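Local coordinates for uncharacterized protein (PDB 2NSF), which probably catalyses the mycothiol-dependent isomerisation of maleylpyruvate as a zinc-binding enzyme of Corynebacterium glutamicum, at residues 25-29 and 30-34; 208-211 and 212-215. All coordinates share one frame; numbering follows the deposited sequence.

Contact 1: 25-29 and 30-34; sequences HDLPL and EERLT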
loop_
_atom_site.group_PDB
_atom_site.type_symbol
_atom_site.label_atom_id
_atom_site.label_comp_id
_atom_site.label_asym_id
_atom_site.label_seq_id
_atom_site.Cartn_x
_atom_site.Cartn_y
_atom_site.Cartn_z
ATOM N N HIS A 25 -2.014 -11.072 7.877
ATOM C CA HIS A 25 -1.852 -11.004 9.323
ATOM C C HIS A 25 -1.686 -12.342 10.043
ATOM O O HIS A 25 -1.020 -12.405 11.079
ATOM C CB HIS A 25 -3.022 -10.222 9.924
ATOM C CG HIS A 25 -3.267 -8.903 9.255
ATOM N ND1 HIS A 25 -2.300 -7.924 9.162
ATOM C CD2 HIS A 25 -4.361 -8.409 8.631
ATOM C CE1 HIS A 25 -2.787 -6.886 8.507
ATOM N NE2 HIS A 25 -4.037 -7.155 8.172
ATOM N N ASP A 26 -2.274 -13.405 9.499
ATOM C CA ASP A 26 -2.185 -14.735 10.110
ATOM C C ASP A 26 -0.865 -15.426 9.787
ATOM O O ASP A 26 -0.527 -16.447 10.390
ATOM C CB ASP A 26 -3.320 -15.640 9.621
ATOM C CG ASP A 26 -4.689 -15.023 9.801
ATOM O OD1 ASP A 26 -5.016 -14.600 10.934
ATOM O OD2 ASP A 26 -5.445 -14.974 8.804
ATOM N N LEU A 27 -0.128 -14.883 8.828
ATOM C CA LEU A 27 1.140 -15.475 8.427
ATOM C C LEU A 27 2.223 -15.302 9.481
ATOM O O LEU A 27 2.199 -14.348 10.263
ATOM C CB LEU A 27 1.627 -14.847 7.119
ATOM C CG LEU A 27 0.732 -14.974 5.888
ATOM C CD1 LEU A 27 1.341 -14.191 4.732
ATOM C CD2 LEU A 27 0.573 -16.439 5.521
ATOM N N PRO A 28 3.181 -16.241 9.533
ATOM C CA PRO A 28 4.266 -16.135 10.511
ATOM C C PRO A 28 5.086 -14.897 10.153
ATOM O O PRO A 28 5.166 -14.520 8.983
ATOM C CB PRO A 28 5.051 -17.426 10.294
ATOM C CG PRO A 28 3.996 -18.389 9.846
ATOM C CD PRO A 28 3.198 -17.557 8.872
ATOM N N LEU A 29 5.688 -14.266 11.155
ATOM C CA LEU A 29 6.488 -13.066 10.930
ATOM C C LEU A 29 7.490 -13.198 9.787
ATOM O O LEU A 29 7.602 -12.303 8.950
ATOM C CB LEU A 29 7.222 -12.681 12.216
ATOM C CG LEU A 29 6.594 -11.556 13.044
ATOM C CD1 LEU A 29 7.084 -11.625 14.482
ATOM C CD2 LEU A 29 6.944 -10.220 12.416
ATOM N N GLU A 30 8.219 -14.310 9.747
ATOM C CA GLU A 30 9.211 -14.515 8.697
ATOM C C GLU A 30 8.624 -14.465 7.293
ATOM O O GLU A 30 9.248 -13.930 6.377
ATOM C CB GLU A 30 9.941 -15.845 8.898
ATOM C CG GLU A 30 10.892 -15.845 10.084
ATOM C CD GLU A 30 11.819 -14.639 10.091
ATOM O OE1 GLU A 30 12.447 -14.355 9.042
ATOM O OE2 GLU A 30 11.924 -13.976 11.146
ATOM N N GLU A 31 7.433 -15.029 7.122
ATOM C CA GLU A 31 6.786 -15.027 5.819
ATOM C C GLU A 31 6.300 -13.630 5.452
ATOM O O GLU A 31 6.271 -13.265 4.276
ATOM C CB GLU A 31 5.633 -16.035 5.797
ATOM C CG GLU A 31 6.114 -17.465 5.548
ATOM C CD GLU A 31 5.065 -18.518 5.852
ATOM O OE1 GLU A 31 3.949 -18.432 5.297
ATOM O OE2 GLU A 31 5.370 -19.436 6.645
ATOM N N ARG A 32 5.925 -12.846 6.457
ATOM C CA ARG A 32 5.475 -11.484 6.200
ATOM C C ARG A 32 6.672 -10.626 5.800
ATOM O O ARG A 32 6.560 -9.756 4.938
ATOM C CB ARG A 32 4.772 -10.913 7.433
ATOM C CG ARG A 32 3.372 -11.478 7.630
ATOM C CD ARG A 32 2.705 -10.916 8.868
ATOM N NE ARG A 32 3.056 -11.670 10.067
ATOM C CZ ARG A 32 2.845 -11.240 11.305
ATOM N NH1 ARG A 32 2.290 -10.053 11.514
ATOM N NH2 ARG A 32 3.179 -12.004 12.338
ATOM N N LEU A 33 7.822 -10.886 6.419
ATOM C CA LEU A 33 9.038 -10.145 6.095
ATOM C C LEU A 33 9.457 -10.484 4.666
ATOM O O LEU A 33 9.874 -9.611 3.905
ATOM C CB LEU A 33 10.162 -10.504 7.071
ATOM C CG LEU A 33 11.519 -9.834 6.812
ATOM C CD1 LEU A 33 11.366 -8.319 6.827
ATOM C CD2 LEU A 33 12.521 -10.280 7.870
ATOM N N THR A 34 9.342 -11.756 4.297
ATOM C CA THR A 34 9.701 -12.179 2.954
ATOM C C THR A 34 8.823 -11.484 1.917
ATOM O O THR A 34 9.310 -11.023 0.884
ATOM C CB THR A 34 9.572 -13.707 2.804
ATOM O OG1 THR A 34 10.521 -14.338 3.671
ATOM C CG2 THR A 34 9.849 -14.143 1.361
#

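Contact 2: 208-211 and 212-215; sequences LLDE and PSST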
loop_
_atom_site.group_PDB
_atom_site.type_symbol
_atom_site.label_atom_id
_atom_site.label_comp_id
_atom_site.label_asym_id
_atom_site.label_seq_id
_atom_site.Cartn_x
_atom_site.Cartn_y
_atom_site.Cartn_z
ATOM N N LEU A 208 -18.088 -6.112 -3.541
ATOM C CA LEU A 208 -17.103 -6.597 -4.498
ATOM C C LEU A 208 -17.186 -8.115 -4.491
ATOM O O LEU A 208 -17.321 -8.727 -3.432
ATOM C CB LEU A 208 -15.694 -6.178 -4.094
ATOM C CG LEU A 208 -15.432 -4.699 -3.816
ATOM C CD1 LEU A 208 -13.943 -4.524 -3.565
ATOM C CD2 LEU A 208 -15.901 -3.833 -4.987
ATOM N N LEU A 209 -17.100 -8.723 -5.667
ATOM C CA LEU A 209 -17.170 -10.171 -5.747
ATOM C C LEU A 209 -15.969 -10.762 -6.454
ATOM O O LEU A 209 -15.695 -10.424 -7.603
ATOM C CB LEU A 209 -18.440 -10.609 -6.489
ATOM C CG LEU A 209 -18.551 -12.104 -6.822
ATOM C CD1 LEU A 209 -18.654 -12.918 -5.538
ATOM C CD2 LEU A 209 -19.773 -12.345 -7.703
ATOM N N ASP A 210 -15.239 -11.614 -5.740
ATOM C CA ASP A 210 -14.110 -12.333 -6.318
ATOM C C ASP A 210 -14.902 -13.491 -6.909
ATOM O O ASP A 210 -15.231 -14.448 -6.205
ATOM C CB ASP A 210 -13.180 -12.847 -5.218
ATOM C CG ASP A 210 -12.099 -13.775 -5.755
ATOM O OD1 ASP A 210 -12.222 -14.244 -6.908
ATOM O OD2 ASP A 210 -11.135 -14.049 -5.015
ATOM N N GLU A 211 -15.226 -13.400 -8.192
ATOM C CA GLU A 211 -16.047 -14.430 -8.810
ATOM C C GLU A 211 -15.450 -15.835 -8.812
ATOM O O GLU A 211 -16.127 -16.796 -8.448
ATOM C CB GLU A 211 -16.446 -14.005 -10.225
ATOM C CG GLU A 211 -17.438 -14.956 -10.876
ATOM C CD GLU A 211 -18.273 -14.289 -11.949
ATOM O OE1 GLU A 211 -17.703 -13.570 -12.793
ATOM O OE2 GLU A 211 -19.505 -14.493 -11.948
ATOM N N PRO A 212 -14.177 -15.978 -9.207
ATOM C CA PRO A 212 -13.594 -17.323 -9.211
ATOM C C PRO A 212 -13.692 -18.042 -7.865
ATOM O O PRO A 212 -13.943 -19.245 -7.819
ATOM C CB PRO A 212 -12.146 -17.064 -9.627
ATOM C CG PRO A 212 -12.274 -15.895 -10.546
ATOM C CD PRO A 212 -13.229 -14.999 -9.766
ATOM N N SER A 213 -13.501 -17.313 -6.767
ATOM C CA SER A 213 -13.558 -17.939 -5.449
ATOM C C SER A 213 -14.887 -17.734 -4.726
ATOM O O SER A 213 -15.055 -18.177 -3.591
ATOM C CB SER A 213 -12.426 -17.415 -4.566
ATOM O OG SER A 213 -12.723 -16.112 -4.093
ATOM N N SER A 214 -15.826 -17.069 -5.386
ATOM C CA SER A 214 -17.134 -16.797 -4.800
ATOM C C SER A 214 -17.010 -16.145 -3.429
ATOM O O SER A 214 -17.676 -16.545 -2.475
ATOM C CB SER A 214 -17.942 -18.094 -4.676
ATOM O OG SER A 214 -19.284 -17.814 -4.308
ATOM N N THR A 215 -16.148 -15.138 -3.326
ATOM C CA THR A 215 -15.962 -14.441 -2.061
ATOM C C THR A 215 -16.447 -13.007 -2.195
ATOM O O THR A 215 -15.993 -12.268 -3.070
ATOM C CB THR A 215 -14.482 -14.433 -1.630
ATOM O OG1 THR A 215 -14.014 -15.785 -1.520
ATOM C CG2 THR A 215 -14.320 -13.738 -0.280
#

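Contact 1: 25-29 and 30-34
The guanidinium of Arg32 has a different neighbour over each face: His25 O, from the incoming chain, sits over the centre of one, 4.0 Å from CZ, while CD2 of Leu29, in the first helical turn, covers the opposite face nearer the rim. The carbonyl carbon of Pro28 is at its edge, in plane. A bend at chi3 (-86°) brings Arg32 NE to Leu27 O, to which it gives a weak, bent hydrogen bond (2.8 Å, N-H...O angle 117°). Arg32 CG packs on Leu27 CB at 3.8 Å. On the other flank Glu31 reaches back with an extended chain, bringing OE2 to 3.6 Å from both CG and CD of Pro28, a van der Waals contact. Outside this turn, Leu158 of helix 156-171 packs against Leu29, Arg32 and Leu33, and His25 meets Trp159 edge-to-face. Two backbone bonds set the first helical turn: Arg32 N to Pro28 O at 3.1 Å and Leu33 N to Leu29 O at 2.9 Å. With Pro28 in the N-cap position, this is the amino-terminal start of helix 29-49, where the arginine four residues after the N-cap lies across the carbonyls of the incoming chain.

Contact 2: 208-211 and 212-215
Ser213 OG gives a hydrogen bond to Asp210 OD2 at 2.8 Å, the hydroxyl standing above the carboxylate plane. The other oxygen, OD1, takes a weak one from Ser213 N, 3.3 Å long though nearly straight at 163°. Asp210 turns CG away from its backbone N (chi1 172°), which carries the acid over the turn, while Ser213 places OG between its own N and carbonyl carbon (chi1 76°), on the side where the acid lies. The ring of Pro212 crosses the aspartate at about a right angle, its CD 3.1 Å from OD1. The backbone makes a type I turn from Glu211 to Ser214, closed by Ser214 N to Glu211 O at 3.1 Å. Asp210 and Thr215 form an antiparallel hydrogen-bonded pair, with Asp210 N to Thr215 O at 2.9 Å and Thr215 N to Asp210 O at 3.1 Å; their CB atoms lie 4.1 Å apart on the same face. Ser214 and Thr215 both sit opposite Asp210, giving a G1 beta bulge whose first residue, Ser214, is left-handed helical, as expected after a type I turn. Leu209 leans its CD1 on Thr215 O, and Leu232 of helix 232-239 touches Asp210. Chemically, the two serine donors may modestly help to stabilise a negative charge on buried Asp210, though one bond is weak and the other comes from above the carboxylate plane.

How the contacts relate
Along the chain, contact 1 comes first, where the N-terminal segment enters helix 29-49; contact 2 follows far later, at the hairpin turn between strands 206-210 and 215-218. Their centres are about 25 Å apart and their nearest atoms about 13 Å, so they do not touch, and they share no helix or sheet. Contact 1 touches both helix 156-171, which carries the zinc ligands Glu164 and His168, and helix 183-199, through His25 and Leu27. Contact 2 belongs to the mixed four-stranded sheet of the C-terminal domain, in which helix 183-199 also falls. One therefore starts a helix, the other turns the chain within the sheet, both away from the zinc.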